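Local coordinates for protein tRNA (guanine(9)-N1)-methyltransferase (Schizosaccharomyces pombe, PDB 4JWH) that methylates N1 of guanosine 9 in cytoplasmic tRNA, taking the methyl group from S-adenosyl-L-methionine, at residues A[102-107]-A[203-208]. Sequence-based numbering, arbitrary orientation.
Sequences SSIRIV and LDEDKI
Two neighbouring parallel strands of the SPOUT methyltransferase sheet, 105-109 and 208-212, begin side by side here, and E205, in the type I turn D204-K207 that leads into the second, ties that turn to the loop before the first. Its side chain, bent at chi2 (-61°), brings the carboxylate to that loop: OE2 takes the hydroxyl OG of S102 at 2.7 Å and OE1 the backbone N of S103 at 2.8 Å, both on the syn side and somewhat out of the carboxylate plane. S102 OG in turn accepts from I104 N (3.1 Å), closing an ST turn; the same hydroxyl that donates to E205 thus holds the S102-I104 turn. Next along the chain, the I104 side chain crosses that of E205 at about a right angle, with CG1 3.3 Å from D204 O and CD1 against L203 CB. R105 and I208 form a parallel beta bridge; one guanidinium face rests on I208 CG1, which sits toward the rim of the group, 3.6 Å from NH2. A water at the guanidinium edge accepts from NH2 and lies 2.7 Å from K207 O, linking the R105 side chain to the D204-K207 turn. V107 CG2 meets I208 CG2 at 3.7 Å. Such adjacent parallel strands form the centre of the SPOUT alpha/beta fold, with the bound S-adenosyl-L-homocysteine about 10 Å from the V107 side chain.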
# COMPACT_ATOMS: atom_id res chain seq x y z
N SER A 102 11.17 7.20 -7.84
CA SER A 102 11.78 5.95 -7.42
C SER A 102 11.39 4.89 -8.46
O SER A 102 10.32 4.95 -9.05
CB SER A 102 11.22 5.58 -6.03
OG SER A 102 11.55 4.26 -5.64
N SER A 103 12.24 3.90 -8.68
CA SER A 103 11.85 2.78 -9.53
C SER A 103 10.92 1.77 -8.79
O SER A 103 10.37 0.86 -9.40
CB SER A 103 13.10 2.10 -10.09
OG SER A 103 13.92 1.71 -9.01
N ILE A 104 10.73 1.93 -7.48
CA ILE A 104 9.86 1.00 -6.73
C ILE A 104 8.44 0.93 -7.29
O ILE A 104 7.89 1.95 -7.73
CB ILE A 104 9.88 1.31 -5.21
CG1 ILE A 104 11.27 0.98 -4.67
CG2 ILE A 104 8.82 0.48 -4.44
CD1 ILE A 104 11.64 1.68 -3.33
N ARG A 105 7.88 -0.28 -7.33
CA ARG A 105 6.45 -0.49 -7.56
C ARG A 105 5.81 -0.73 -6.20
O ARG A 105 6.34 -1.50 -5.41
CB ARG A 105 6.17 -1.71 -8.45
CG ARG A 105 6.27 -1.43 -9.96
CD ARG A 105 7.62 -0.86 -10.37
NE ARG A 105 8.76 -1.68 -9.96
CZ ARG A 105 9.21 -2.75 -10.63
NH1 ARG A 105 8.58 -3.18 -11.72
NH2 ARG A 105 10.28 -3.40 -10.17
N ILE A 106 4.69 -0.07 -5.94
CA ILE A 106 3.86 -0.43 -4.77
C ILE A 106 2.51 -0.91 -5.26
O ILE A 106 1.86 -0.25 -6.04
CB ILE A 106 3.71 0.73 -3.73
CG1 ILE A 106 5.10 1.08 -3.14
CG2 ILE A 106 2.64 0.36 -2.65
CD1 ILE A 106 5.10 2.15 -2.00
N VAL A 107 2.09 -2.08 -4.79
CA VAL A 107 0.85 -2.70 -5.25
C VAL A 107 -0.24 -2.65 -4.17
O VAL A 107 -0.04 -3.17 -3.05
CB VAL A 107 1.08 -4.19 -5.60
CG1 VAL A 107 -0.21 -4.88 -5.95
CG2 VAL A 107 2.14 -4.36 -6.71
N LEU A 203 13.52 -0.02 2.08
CA LEU A 203 12.86 -0.31 0.82
C LEU A 203 13.89 -0.37 -0.28
O LEU A 203 14.64 0.58 -0.49
CB LEU A 203 11.76 0.70 0.48
CG LEU A 203 10.74 0.94 1.61
CD1 LEU A 203 9.81 2.09 1.31
CD2 LEU A 203 9.94 -0.31 1.88
N ASP A 204 13.90 -1.50 -0.99
CA ASP A 204 14.86 -1.83 -2.03
C ASP A 204 14.38 -1.23 -3.36
O ASP A 204 13.25 -1.47 -3.78
CB ASP A 204 14.79 -3.35 -2.14
CG ASP A 204 16.11 -4.00 -2.19
OD1 ASP A 204 16.86 -3.77 -3.16
OD2 ASP A 204 16.37 -4.83 -1.27
N GLU A 205 15.23 -0.48 -4.06
CA GLU A 205 14.84 0.06 -5.36
C GLU A 205 14.37 -0.99 -6.39
O GLU A 205 13.65 -0.64 -7.32
CB GLU A 205 15.92 0.98 -5.98
CG GLU A 205 15.97 2.46 -5.46
CD GLU A 205 14.69 3.31 -5.69
OE1 GLU A 205 14.34 3.61 -6.87
OE2 GLU A 205 14.05 3.74 -4.68
N ASP A 206 14.79 -2.24 -6.25
CA ASP A 206 14.41 -3.23 -7.27
C ASP A 206 13.23 -4.12 -6.83
O ASP A 206 12.80 -5.03 -7.57
CB ASP A 206 15.64 -4.03 -7.82
CG ASP A 206 16.28 -4.93 -6.77
OD1 ASP A 206 16.86 -5.99 -7.11
OD2 ASP A 206 16.17 -4.59 -5.56
N LYS A 207 12.65 -3.79 -5.67
CA LYS A 207 11.56 -4.61 -5.13
C LYS A 207 10.15 -4.04 -5.33
O LYS A 207 9.94 -2.88 -5.72
CB LYS A 207 11.82 -4.93 -3.64
CG LYS A 207 13.16 -5.70 -3.40
CD LYS A 207 13.06 -7.15 -3.82
CE LYS A 207 14.35 -7.89 -3.62
NZ LYS A 207 14.82 -7.81 -2.21
N ILE A 208 9.16 -4.88 -5.04
CA ILE A 208 7.80 -4.55 -5.34
C ILE A 208 7.07 -4.86 -4.06
O ILE A 208 7.07 -6.00 -3.63
CB ILE A 208 7.28 -5.37 -6.54
CG1 ILE A 208 8.12 -5.06 -7.79
CG2 ILE A 208 5.81 -5.10 -6.75
CD1 ILE A 208 7.86 -6.02 -8.95
O HOH W 1 11.05 -2.13 -8.10